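Local coordinates for apical membrane antigen 1-like protein, soluble form (Toxoplasma gondii, PDB 3ZLE), which may take part in host cell invasion by the parasite, as a member of the apicomplexan AMA1 family of surface antigens, at residues Val46-His60 with Phe187-Tyr201. Sequence-based numbering, arbitrary orientation.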
# COMPACT_ATOMS: atom_id res chain seq x y z
N VAL A 46 1.70 -7.65 -11.23
CA VAL A 46 1.82 -6.84 -9.98
C VAL A 46 3.26 -6.85 -9.56
O VAL A 46 3.86 -7.91 -9.48
CB VAL A 46 0.96 -7.44 -8.80
CG1 VAL A 46 0.95 -6.51 -7.58
CG2 VAL A 46 -0.47 -7.70 -9.26
N GLY A 47 3.82 -5.68 -9.24
CA GLY A 47 5.27 -5.56 -9.16
C GLY A 47 5.94 -4.87 -7.97
O GLY A 47 7.13 -4.96 -7.83
N GLY A 48 5.17 -4.21 -7.11
CA GLY A 48 5.77 -3.42 -6.02
C GLY A 48 6.52 -4.26 -5.02
O GLY A 48 6.13 -5.40 -4.74
N LYS A 49 7.55 -3.70 -4.42
CA LYS A 49 8.39 -4.43 -3.45
C LYS A 49 7.86 -4.38 -2.00
O LYS A 49 8.33 -5.15 -1.13
CB LYS A 49 9.85 -3.93 -3.52
CG LYS A 49 10.68 -4.67 -4.56
CD LYS A 49 11.55 -3.76 -5.41
CE LYS A 49 11.96 -2.49 -4.67
NZ LYS A 49 13.31 -2.00 -5.07
N CYS A 50 6.87 -3.51 -1.74
CA CYS A 50 6.34 -3.34 -0.38
C CYS A 50 4.93 -3.93 -0.21
O CYS A 50 4.07 -3.74 -1.05
CB CYS A 50 6.32 -1.86 0.05
SG CYS A 50 7.94 -1.20 0.42
N PRO A 51 4.68 -4.57 0.94
CA PRO A 51 3.32 -5.02 1.21
C PRO A 51 2.39 -3.85 1.48
O PRO A 51 2.83 -2.77 1.91
CB PRO A 51 3.47 -5.92 2.44
CG PRO A 51 4.75 -5.54 3.08
CD PRO A 51 5.62 -4.89 2.03
N VAL A 52 1.12 -3.99 1.12
CA VAL A 52 0.21 -2.88 1.20
C VAL A 52 -0.82 -3.23 2.24
O VAL A 52 -1.70 -4.06 1.99
CB VAL A 52 -0.51 -2.68 -0.15
CG1 VAL A 52 -1.15 -1.27 -0.20
CG2 VAL A 52 0.46 -2.89 -1.30
N PHE A 53 -0.74 -2.59 3.41
CA PHE A 53 -1.53 -3.01 4.56
C PHE A 53 -2.95 -2.48 4.49
O PHE A 53 -3.18 -1.27 4.27
CB PHE A 53 -0.87 -2.50 5.83
CG PHE A 53 0.35 -3.28 6.22
CD1 PHE A 53 1.57 -3.01 5.61
CD2 PHE A 53 0.25 -4.40 7.06
CE1 PHE A 53 2.70 -3.71 5.99
CE2 PHE A 53 1.39 -5.17 7.37
CZ PHE A 53 2.60 -4.84 6.78
N GLY A 54 -3.92 -3.39 4.64
CA GLY A 54 -5.31 -3.01 4.62
C GLY A 54 -5.92 -2.86 3.24
O GLY A 54 -7.11 -2.58 3.12
N LYS A 55 -5.15 -3.16 2.18
CA LYS A 55 -5.71 -3.14 0.84
C LYS A 55 -6.65 -4.27 0.56
O LYS A 55 -6.27 -5.45 0.66
CB LYS A 55 -4.63 -3.08 -0.23
CG LYS A 55 -5.09 -3.44 -1.65
CD LYS A 55 -4.24 -2.73 -2.72
CE LYS A 55 -4.46 -3.39 -4.07
NZ LYS A 55 -3.70 -2.76 -5.22
N ALA A 56 -7.88 -3.92 0.16
CA ALA A 56 -8.86 -4.90 -0.26
C ALA A 56 -9.39 -4.48 -1.64
O ALA A 56 -9.33 -3.31 -2.02
CB ALA A 56 -10.01 -4.97 0.77
N ILE A 57 -9.88 -5.43 -2.41
CA ILE A 57 -10.61 -5.12 -3.62
C ILE A 57 -12.09 -5.15 -3.29
O ILE A 57 -12.65 -6.19 -3.11
CB ILE A 57 -10.39 -6.17 -4.69
CG1 ILE A 57 -8.90 -6.36 -5.02
CG2 ILE A 57 -11.29 -5.92 -5.89
CD1 ILE A 57 -8.17 -5.10 -5.40
N GLN A 58 -12.72 -3.99 -3.25
CA GLN A 58 -14.17 -3.86 -3.13
C GLN A 58 -14.89 -4.34 -4.41
O GLN A 58 -14.68 -3.81 -5.50
CB GLN A 58 -14.48 -2.39 -2.88
CG GLN A 58 -15.94 -2.02 -2.96
CD GLN A 58 -16.64 -2.24 -1.63
OE1 GLN A 58 -17.43 -3.20 -1.48
NE2 GLN A 58 -16.19 -1.52 -0.61
N MET A 59 -15.80 -5.29 -4.25
CA MET A 59 -16.58 -5.79 -5.40
C MET A 59 -18.00 -5.26 -5.40
O MET A 59 -18.46 -4.68 -4.41
CB MET A 59 -16.57 -7.30 -5.39
CG MET A 59 -15.16 -7.85 -5.48
SD MET A 59 -15.10 -9.48 -6.21
CE MET A 59 -16.12 -10.36 -5.06
N HIS A 60 -18.71 -5.43 -6.51
CA HIS A 60 -20.04 -4.88 -6.62
C HIS A 60 -21.00 -5.81 -7.31
O HIS A 60 -21.84 -5.37 -8.12
CB HIS A 60 -20.01 -3.53 -7.33
CG HIS A 60 -19.21 -2.48 -6.62
ND1 HIS A 60 -19.74 -1.69 -5.62
CD2 HIS A 60 -17.94 -2.06 -6.80
CE1 HIS A 60 -18.83 -0.82 -5.22
NE2 HIS A 60 -17.73 -1.03 -5.92
N PHE A 187 -15.24 -3.32 -9.74
CA PHE A 187 -14.46 -3.46 -8.56
C PHE A 187 -13.33 -2.46 -8.52
O PHE A 187 -12.81 -2.02 -9.57
CB PHE A 187 -13.95 -4.91 -8.39
CG PHE A 187 -13.08 -5.40 -9.54
CD1 PHE A 187 -11.72 -5.09 -9.59
CD2 PHE A 187 -13.61 -6.27 -10.52
CE1 PHE A 187 -10.90 -5.57 -10.62
CE2 PHE A 187 -12.80 -6.77 -11.56
CZ PHE A 187 -11.43 -6.44 -11.59
N GLU A 188 -12.93 -2.09 -7.31
CA GLU A 188 -11.86 -1.14 -7.11
C GLU A 188 -11.14 -1.35 -5.77
O GLU A 188 -11.69 -1.95 -4.84
CB GLU A 188 -12.36 0.33 -7.29
CG GLU A 188 -13.35 0.84 -6.23
CD GLU A 188 -14.79 0.29 -6.37
OE1 GLU A 188 -15.20 -0.08 -7.50
OE2 GLU A 188 -15.55 0.31 -5.36
N PRO A 189 -9.88 -0.96 -5.69
CA PRO A 189 -9.16 -1.19 -4.46
C PRO A 189 -9.64 -0.23 -3.38
O PRO A 189 -10.07 0.85 -3.70
CB PRO A 189 -7.69 -0.88 -4.82
CG PRO A 189 -7.63 -0.91 -6.32
CD PRO A 189 -9.00 -0.48 -6.78
N VAL A 190 -9.59 -0.65 -2.11
CA VAL A 190 -9.95 0.21 -0.99
C VAL A 190 -9.15 -0.21 0.25
O VAL A 190 -8.82 -1.39 0.38
CB VAL A 190 -11.47 0.14 -0.74
CG1 VAL A 190 -11.84 -1.13 0.06
CG2 VAL A 190 -11.95 1.41 -0.05
N LYS A 191 -8.70 0.75 1.06
CA LYS A 191 -8.32 0.44 2.46
C LYS A 191 -9.52 0.11 3.35
O LYS A 191 -10.42 0.93 3.52
CB LYS A 191 -7.54 1.58 3.10
CG LYS A 191 -6.09 1.75 2.64
CD LYS A 191 -5.31 0.47 2.66
CE LYS A 191 -3.84 0.64 2.26
NZ LYS A 191 -3.01 1.58 3.05
N GLU A 192 -9.42 -1.04 4.03
CA GLU A 192 -10.39 -1.46 5.01
C GLU A 192 -9.76 -1.69 6.38
O GLU A 192 -8.59 -1.95 6.49
CB GLU A 192 -11.17 -2.70 4.53
CG GLU A 192 -10.36 -3.97 4.51
CD GLU A 192 -11.21 -5.23 4.40
OE1 GLU A 192 -12.26 -5.22 3.71
OE2 GLU A 192 -10.79 -6.26 4.98
N LYS A 193 -10.51 -1.34 7.41
CA LYS A 193 -10.12 -1.64 8.75
C LYS A 193 -11.29 -2.28 9.42
O LYS A 193 -12.28 -1.61 9.72
CB LYS A 193 -9.71 -0.39 9.49
CG LYS A 193 -9.17 -0.65 10.89
CD LYS A 193 -8.74 0.66 11.53
CE LYS A 193 -7.97 0.43 12.82
NZ LYS A 193 -7.52 1.76 13.34
N SER A 194 -11.21 -3.59 9.56
CA SER A 194 -12.28 -4.43 10.07
C SER A 194 -11.72 -5.29 11.20
O SER A 194 -10.55 -5.68 11.18
CB SER A 194 -12.80 -5.34 8.95
OG SER A 194 -13.47 -6.48 9.49
N SER A 195 -12.53 -5.60 12.19
CA SER A 195 -12.06 -6.48 13.24
C SER A 195 -12.04 -7.95 12.76
O SER A 195 -11.31 -8.76 13.29
CB SER A 195 -12.94 -6.33 14.47
OG SER A 195 -14.29 -6.42 14.09
N ALA A 196 -12.83 -8.26 11.75
CA ALA A 196 -12.99 -9.68 11.30
C ALA A 196 -11.80 -10.23 10.50
O ALA A 196 -11.58 -11.47 10.45
CB ALA A 196 -14.29 -9.85 10.50
N ARG A 197 -11.12 -9.35 9.76
CA ARG A 197 -9.93 -9.74 8.99
C ARG A 197 -8.89 -8.58 8.90
O ARG A 197 -9.23 -7.43 9.16
CB ARG A 197 -10.32 -10.25 7.59
CG ARG A 197 -11.17 -9.29 6.77
CD ARG A 197 -11.47 -9.82 5.39
NE ARG A 197 -11.82 -8.71 4.53
CZ ARG A 197 -12.22 -8.82 3.28
NH1 ARG A 197 -12.29 -10.00 2.70
NH2 ARG A 197 -12.53 -7.73 2.62
N ALA A 198 -7.62 -8.90 8.70
CA ALA A 198 -6.60 -7.86 8.62
C ALA A 198 -5.67 -8.17 7.45
O ALA A 198 -4.76 -8.95 7.57
CB ALA A 198 -5.81 -7.73 9.95
N LEU A 199 -5.92 -7.52 6.32
CA LEU A 199 -5.41 -7.97 5.05
C LEU A 199 -4.12 -7.28 4.73
O LEU A 199 -3.90 -6.12 5.11
CB LEU A 199 -6.43 -7.69 3.95
CG LEU A 199 -7.71 -8.53 4.10
CD1 LEU A 199 -8.57 -8.42 2.85
CD2 LEU A 199 -7.36 -9.96 4.40
N VAL A 200 -3.29 -7.95 3.95
CA VAL A 200 -2.09 -7.35 3.40
C VAL A 200 -2.02 -7.81 1.99
O VAL A 200 -2.09 -9.00 1.75
CB VAL A 200 -0.82 -7.83 4.10
CG1 VAL A 200 0.39 -7.07 3.56
CG2 VAL A 200 -0.94 -7.61 5.61
N TYR A 201 -2.04 -6.86 1.04
CA TYR A 201 -2.02 -7.20 -0.37
C TYR A 201 -0.63 -6.92 -0.86
O TYR A 201 0.02 -5.97 -0.41
CB TYR A 201 -3.02 -6.32 -1.16
CG TYR A 201 -3.13 -6.64 -2.66
CD1 TYR A 201 -2.19 -6.16 -3.57
CD2 TYR A 201 -4.27 -7.25 -3.16
CE1 TYR A 201 -2.30 -6.45 -4.92
CE2 TYR A 201 -4.43 -7.47 -4.52
CZ TYR A 201 -3.45 -7.07 -5.39
OH TYR A 201 -3.60 -7.35 -6.72
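Phe187 sets its CB 3.8 Å from CG2 of Ile57, and the two side chains run side by side. Next comes Glu188, paired with Gln58 by two backbone hydrogen bonds. Its chain bends at chi2 (-75°), which turns the carboxylate toward His60. His60 NE2 donates to the syn lone pair of Glu188 OE2 at 2.6 Å. The bond is nearly straight (169°) and lies in the imidazole plane. Pro189 sits opposite Ile57 and touches its CD1. The hydrogen bonds Val190 N to Ala56 O and Ala56 N to Val190 O are both 2.7 Å. Lys191 NZ bonds to the carbonyls of Ala338 and Gly340. Glu192 N reaches Gly54 O. The Glu192 carboxylate is gripped side-on by Arg197, through NE and NH2, beside the methyl of Ala56. Leu199 O accepts from Gly54 N at 2.8 Å. Val200 CG1 touches Pro51 CB (3.5 Å) and lies over one face of the Phe53 ring; CG2 meets the ring at CD2. Tyr201 pairs with Val52. One face of its ring is covered by the extended chain of Lys55, with CE 3.6 Å from the ring centroid. Lys55 NZ makes a cation-pi contact there and bonds to Gln165 and Phe33 O. A type II turn, Val52 to Lys55, splits the pairing into two antiparallel parts: a two-stranded ribbon, 55-59 with 187-191, and the edge of a five-stranded antiparallel sheet, 52-53 beside 199-202, probably in the first PAN-like domain.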